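Local atomic coordinates of ceramide very long chain fatty acid hydroxylase SCS7 (Saccharomyces cerevisiae, PDB entry 4ZR1), a protein that hydroxylates the very long chain fatty acid of ceramides, probably at C-2, within the endoplasmic reticulum membrane, using oxygen and electrons from cytochrome b5. Residues 27-39 with 248-260. Sequence-based numbering, arbitrary orientation.
Sequences TFVKELPAEEKLS and KKYHLEHHYKNYQ. With ZN (zinc ion), chain C; ZN (zinc ion), chain D.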
loop_
_atom_site.group_PDB
_atom_site.type_symbol
_atom_site.label_atom_id
_atom_site.label_comp_id
_atom_site.label_asym_id
_atom_site.label_seq_id
_atom_site.Cartn_x
_atom_site.Cartn_y
_atom_site.Cartn_z
ATOM N N THR A 27 -14.099 12.681 -3.986
ATOM C CA THR A 27 -14.966 12.189 -5.042
ATOM C C THR A 27 -14.125 11.559 -6.146
ATOM O O THR A 27 -13.274 12.216 -6.752
ATOM C CB THR A 27 -15.860 13.306 -5.635
ATOM O OG1 THR A 27 -15.043 14.308 -6.252
ATOM C CG2 THR A 27 -16.705 13.956 -4.546
ATOM N N PHE A 28 -14.368 10.273 -6.382
ATOM C CA PHE A 28 -13.691 9.523 -7.424
ATOM C C PHE A 28 -13.995 10.122 -8.796
ATOM O O PHE A 28 -15.070 10.682 -9.003
ATOM C CB PHE A 28 -14.116 8.052 -7.354
ATOM C CG PHE A 28 -13.830 7.404 -6.023
ATOM C CD1 PHE A 28 -12.555 7.447 -5.474
ATOM C CD2 PHE A 28 -14.842 6.783 -5.302
ATOM C CE1 PHE A 28 -12.288 6.864 -4.244
ATOM C CE2 PHE A 28 -14.582 6.198 -4.067
ATOM C CZ PHE A 28 -13.299 6.238 -3.538
ATOM N N VAL A 29 -13.041 10.028 -9.720
ATOM C CA VAL A 29 -13.216 10.586 -11.059
ATOM C C VAL A 29 -13.010 9.513 -12.133
ATOM O O VAL A 29 -12.247 8.568 -11.932
ATOM C CB VAL A 29 -12.247 11.765 -11.317
ATOM C CG1 VAL A 29 -12.809 12.687 -12.394
ATOM C CG2 VAL A 29 -12.013 12.553 -10.044
ATOM N N LYS A 30 -13.698 9.652 -13.268
ATOM C CA LYS A 30 -13.570 8.674 -14.340
ATOM C C LYS A 30 -12.198 8.835 -14.973
ATOM O O LYS A 30 -11.632 7.871 -15.479
ATOM C CB LYS A 30 -14.671 8.833 -15.394
ATOM C CG LYS A 30 -14.198 9.467 -16.694
ATOM C CD LYS A 30 -15.360 9.896 -17.553
ATOM C CE LYS A 30 -15.173 11.322 -18.023
ATOM N NZ LYS A 30 -16.445 11.852 -18.560
ATOM N N GLU A 31 -11.661 10.051 -14.929
ATOM C CA GLU A 31 -10.336 10.319 -15.466
ATOM C C GLU A 31 -9.559 11.184 -14.478
ATOM O O GLU A 31 -10.104 12.114 -13.889
ATOM C CB GLU A 31 -10.427 10.982 -16.848
ATOM C CG GLU A 31 -9.449 10.375 -17.840
ATOM C CD GLU A 31 -9.928 9.048 -18.404
ATOM O OE1 GLU A 31 -11.131 8.926 -18.719
ATOM O OE2 GLU A 31 -9.099 8.121 -18.515
ATOM N N LEU A 32 -8.293 10.838 -14.275
ATOM C CA LEU A 32 -7.418 11.553 -13.352
ATOM C C LEU A 32 -7.354 13.039 -13.677
ATOM O O LEU A 32 -7.327 13.414 -14.847
ATOM C CB LEU A 32 -6.007 10.952 -13.393
ATOM C CG LEU A 32 -5.953 9.429 -13.249
ATOM C CD1 LEU A 32 -4.522 8.906 -13.244
ATOM C CD2 LEU A 32 -6.694 8.999 -12.000
ATOM N N PRO A 33 -7.336 13.889 -12.639
ATOM C CA PRO A 33 -7.143 15.332 -12.796
ATOM C C PRO A 33 -5.665 15.681 -12.909
ATOM O O PRO A 33 -4.836 14.788 -13.096
ATOM C CB PRO A 33 -7.745 15.900 -11.512
ATOM C CG PRO A 33 -7.460 14.849 -10.502
ATOM C CD PRO A 33 -7.581 13.524 -11.232
ATOM N N ALA A 34 -5.346 16.966 -12.790
ATOM C CA ALA A 34 -3.970 17.430 -12.903
ATOM C C ALA A 34 -3.143 16.947 -11.724
ATOM O O ALA A 34 -3.659 16.807 -10.614
ATOM C CB ALA A 34 -3.924 18.954 -12.993
ATOM N N GLU A 35 -1.865 16.697 -11.974
ATOM C CA GLU A 35 -0.923 16.295 -10.944
ATOM C C GLU A 35 -0.995 17.193 -9.687
ATOM O O GLU A 35 -0.918 16.703 -8.565
ATOM C CB GLU A 35 0.496 16.281 -11.552
ATOM C CG GLU A 35 1.569 16.876 -10.668
ATOM C CD GLU A 35 2.891 17.019 -11.383
ATOM O OE1 GLU A 35 3.060 16.389 -12.453
ATOM O OE2 GLU A 35 3.751 17.781 -10.888
ATOM N N GLU A 36 -1.179 18.497 -9.880
ATOM C CA GLU A 36 -1.095 19.461 -8.787
ATOM C C GLU A 36 -2.397 19.605 -8.016
ATOM O O GLU A 36 -2.421 20.231 -6.949
ATOM C CB GLU A 36 -0.670 20.821 -9.315
ATOM C CG GLU A 36 0.399 21.472 -8.464
ATOM C CD GLU A 36 1.549 20.513 -8.187
ATOM O OE1 GLU A 36 2.091 19.970 -9.173
ATOM O OE2 GLU A 36 1.911 20.287 -7.005
ATOM N N LYS A 37 -3.472 19.019 -8.545
ATOM C CA LYS A 37 -4.723 18.898 -7.797
ATOM C C LYS A 37 -4.648 17.766 -6.768
ATOM O O LYS A 37 -5.539 17.617 -5.927
ATOM C CB LYS A 37 -5.903 18.670 -8.742
ATOM C CG LYS A 37 -6.358 19.919 -9.463
ATOM C CD LYS A 37 -7.693 19.710 -10.133
ATOM C CE LYS A 37 -8.206 21.008 -10.707
ATOM N NZ LYS A 37 -7.236 21.555 -11.686
ATOM N N LEU A 38 -3.580 16.979 -6.832
ATOM C CA LEU A 38 -3.409 15.871 -5.907
ATOM C C LEU A 38 -2.550 16.234 -4.697
ATOM O O LEU A 38 -2.334 15.396 -3.820
ATOM C CB LEU A 38 -2.809 14.664 -6.626
ATOM C CG LEU A 38 -3.731 14.043 -7.674
ATOM C CD1 LEU A 38 -3.158 12.728 -8.169
ATOM C CD2 LEU A 38 -5.130 13.850 -7.111
ATOM N N SER A 39 -2.070 17.474 -4.651
ATOM C CA SER A 39 -1.325 17.972 -3.496
ATOM C C SER A 39 -2.015 19.177 -2.864
ATOM O O SER A 39 -1.436 19.870 -2.017
ATOM C CB SER A 39 0.109 18.335 -3.887
ATOM O OG SER A 39 0.881 17.172 -4.134
ATOM N N LYS A 248 1.895 4.304 -14.013
ATOM C CA LYS A 248 1.524 5.367 -13.095
ATOM C C LYS A 248 0.045 5.705 -13.202
ATOM O O LYS A 248 -0.630 5.891 -12.192
ATOM C CB LYS A 248 2.365 6.623 -13.353
ATOM C CG LYS A 248 1.980 7.778 -12.454
ATOM C CD LYS A 248 2.956 8.940 -12.530
ATOM C CE LYS A 248 2.562 9.995 -11.506
ATOM N NZ LYS A 248 3.546 11.090 -11.403
ATOM N N LYS A 249 -0.457 5.796 -14.427
ATOM C CA LYS A 249 -1.865 6.093 -14.630
ATOM C C LYS A 249 -2.710 4.968 -14.051
ATOM O O LYS A 249 -3.744 5.209 -13.430
ATOM C CB LYS A 249 -2.186 6.298 -16.115
ATOM C CG LYS A 249 -3.686 6.226 -16.422
ATOM C CD LYS A 249 -4.037 6.713 -17.825
ATOM C CE LYS A 249 -5.356 6.111 -18.302
ATOM N NZ LYS A 249 -5.432 4.649 -18.012
ATOM N N TYR A 250 -2.243 3.742 -14.239
ATOM C CA TYR A 250 -2.969 2.554 -13.807
ATOM C C TYR A 250 -3.109 2.494 -12.292
ATOM O O TYR A 250 -4.200 2.283 -11.756
ATOM C CB TYR A 250 -2.255 1.301 -14.317
ATOM C CG TYR A 250 -2.982 0.015 -14.029
ATOM C CD1 TYR A 250 -4.017 -0.413 -14.844
ATOM C CD2 TYR A 250 -2.617 -0.783 -12.953
ATOM C CE1 TYR A 250 -4.675 -1.599 -14.597
ATOM C CE2 TYR A 250 -3.273 -1.970 -12.688
ATOM C CZ TYR A 250 -4.303 -2.374 -13.513
ATOM O OH TYR A 250 -4.958 -3.559 -13.253
ATOM N N HIS A 251 -2.000 2.686 -11.597
ATOM C CA HIS A 251 -2.026 2.600 -10.149
ATOM C C HIS A 251 -2.788 3.767 -9.524
ATOM O O HIS A 251 -3.530 3.592 -8.557
ATOM C CB HIS A 251 -0.614 2.555 -9.583
ATOM C CG HIS A 251 -0.585 2.585 -8.091
ATOM N ND1 HIS A 251 -1.070 1.553 -7.321
ATOM C CD2 HIS A 251 -0.186 3.544 -7.227
ATOM C CE1 HIS A 251 -0.947 1.864 -6.045
ATOM N NE2 HIS A 251 -0.411 3.065 -5.961
ATOM N N LEU A 252 -2.594 4.959 -10.072
ATOM C CA LEU A 252 -3.283 6.139 -9.578
ATOM C C LEU A 252 -4.793 5.999 -9.726
ATOM O O LEU A 252 -5.552 6.552 -8.929
ATOM C CB LEU A 252 -2.790 7.386 -10.308
ATOM C CG LEU A 252 -1.823 8.294 -9.544
ATOM C CD1 LEU A 252 -0.817 7.509 -8.746
ATOM C CD2 LEU A 252 -1.102 9.202 -10.508
ATOM N N GLU A 253 -5.237 5.255 -10.736
ATOM C CA GLU A 253 -6.670 5.030 -10.897
ATOM C C GLU A 253 -7.183 4.075 -9.825
ATOM O O GLU A 253 -8.362 4.103 -9.470
ATOM C CB GLU A 253 -6.995 4.496 -12.290
ATOM C CG GLU A 253 -6.941 5.545 -13.377
ATOM C CD GLU A 253 -7.360 4.998 -14.722
ATOM O OE1 GLU A 253 -7.780 3.819 -14.787
ATOM O OE2 GLU A 253 -7.264 5.749 -15.716
ATOM N N HIS A 254 -6.297 3.229 -9.310
ATOM C CA HIS A 254 -6.654 2.377 -8.185
ATOM C C HIS A 254 -6.981 3.241 -6.964
ATOM O O HIS A 254 -7.790 2.880 -6.113
ATOM C CB HIS A 254 -5.521 1.406 -7.861
ATOM C CG HIS A 254 -5.669 0.739 -6.533
ATOM N ND1 HIS A 254 -6.423 -0.402 -6.352
ATOM C CD2 HIS A 254 -5.180 1.066 -5.313
ATOM C CE1 HIS A 254 -6.385 -0.753 -5.080
ATOM N NE2 HIS A 254 -5.637 0.121 -4.428
ATOM N N HIS A 255 -6.333 4.394 -6.900
ATOM C CA HIS A 255 -6.535 5.352 -5.832
ATOM C C HIS A 255 -7.743 6.267 -6.085
ATOM O O HIS A 255 -8.622 6.393 -5.240
ATOM C CB HIS A 255 -5.270 6.194 -5.652
ATOM C CG HIS A 255 -4.186 5.502 -4.886
ATOM N ND1 HIS A 255 -4.230 5.334 -3.520
ATOM C CD2 HIS A 255 -3.026 4.936 -5.296
ATOM C CE1 HIS A 255 -3.149 4.689 -3.120
ATOM N NE2 HIS A 255 -2.401 4.436 -4.178
ATOM N N TYR A 256 -7.786 6.900 -7.252
ATOM C CA TYR A 256 -8.746 7.970 -7.491
ATOM C C TYR A 256 -9.890 7.609 -8.439
ATOM O O TYR A 256 -10.527 8.498 -8.998
ATOM C CB TYR A 256 -8.023 9.196 -8.044
ATOM C CG TYR A 256 -6.842 9.643 -7.222
ATOM C CD1 TYR A 256 -7.005 10.486 -6.125
ATOM C CD2 TYR A 256 -5.559 9.230 -7.547
ATOM C CE1 TYR A 256 -5.914 10.898 -5.374
ATOM C CE2 TYR A 256 -4.473 9.633 -6.809
ATOM C CZ TYR A 256 -4.651 10.464 -5.725
ATOM O OH TYR A 256 -3.553 10.857 -5.005
ATOM N N LYS A 257 -10.160 6.321 -8.619
ATOM C CA LYS A 257 -11.248 5.903 -9.500
ATOM C C LYS A 257 -11.924 4.612 -9.035
ATOM O O LYS A 257 -13.151 4.561 -8.885
ATOM C CB LYS A 257 -10.730 5.733 -10.926
ATOM C CG LYS A 257 -11.782 5.306 -11.929
ATOM C CD LYS A 257 -11.212 5.329 -13.334
ATOM C CE LYS A 257 -12.254 4.978 -14.381
ATOM N NZ LYS A 257 -11.658 5.038 -15.746
ATOM N N ASN A 258 -11.121 3.575 -8.804
ATOM C CA ASN A 258 -11.643 2.274 -8.396
ATOM C C ASN A 258 -10.603 1.466 -7.617
ATOM O O ASN A 258 -9.574 1.080 -8.174
ATOM C CB ASN A 258 -12.108 1.485 -9.632
ATOM C CG ASN A 258 -13.028 0.320 -9.283
ATOM O OD1 ASN A 258 -12.805 -0.398 -8.308
ATOM N ND2 ASN A 258 -14.074 0.137 -10.084
ATOM N N TYR A 259 -10.877 1.211 -6.337
ATOM C CA TYR A 259 -9.983 0.403 -5.507
ATOM C C TYR A 259 -10.521 -1.018 -5.320
ATOM O O TYR A 259 -10.103 -1.735 -4.409
ATOM C CB TYR A 259 -9.746 1.072 -4.140
ATOM C CG TYR A 259 -10.973 1.259 -3.260
ATOM C CD1 TYR A 259 -11.813 2.355 -3.422
ATOM C CD2 TYR A 259 -11.266 0.361 -2.241
ATOM C CE1 TYR A 259 -12.926 2.532 -2.617
ATOM C CE2 TYR A 259 -12.369 0.535 -1.422
ATOM C CZ TYR A 259 -13.196 1.619 -1.618
ATOM O OH TYR A 259 -14.296 1.785 -0.808
ATOM N N GLN A 260 -11.454 -1.417 -6.183
ATOM C CA GLN A 260 -11.873 -2.815 -6.259
ATOM C C GLN A 260 -11.114 -3.506 -7.392
ATOM O O GLN A 260 -11.264 -4.710 -7.617
ATOM C CB GLN A 260 -13.384 -2.939 -6.469
ATOM C CG GLN A 260 -14.200 -2.742 -5.210
ATOM C CD GLN A 260 -14.336 -1.285 -4.817
ATOM O OE1 GLN A 260 -14.663 -0.425 -5.639
ATOM N NE2 GLN A 260 -14.059 -0.997 -3.555
HETATM ZN ZN ZN C . -0.468 3.850 -3.888
HETATM ZN ZN ZN D . -4.889 -0.259 -2.448
#
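Leu32 presses its forked end against the flank of helix 242-256. Leu32 CD1 meets CB of Leu252 at 3.7 Å, while Leu32 CD2 lies against CG of Glu253 and, more loosely, CB of Tyr256. A branched leucine suits this place because its two methyls reach successive residues of the helix. With CG of Tyr256 anti to its own carbonyl carbon (chi1 -52°), the ring swings out toward the loop and turns one face to Leu38, whose CD2 stands 3.9 Å from the Tyr256 ring centroid in a CH-pi contact; the flat ring lets Leu38 CD1 touch it too, at CE2. Phe28, suitably apolar for a buried side chain, has CE1 near the carbonyl O of His255 and its CZ 3.8 Å from CE1 at the edge of the Tyr259 ring.

Two hydrogen bonds fix the backbone of the loop. Val29 N donates almost straight (176°) to Tyr256 O at 3.0 Å. Fully extended, Lys257 is long enough to run past the Val29 carbonyl and bring NZ to Lys30 O at 2.8 Å, in the carbonyl plane on a lone pair. With an alanine in place of Lys257, Lys30 O would probably lose this donor and both carbonyls the carbons packed along them.

The N-terminal loop, probably cytoplasmic, thus packs against helix 242-256 and the chain just after it, where His251 and His255 bind one zinc and His254 the other, in the histidine-rich, probably catalytic dimetal centre of this fatty acid hydroxylase family.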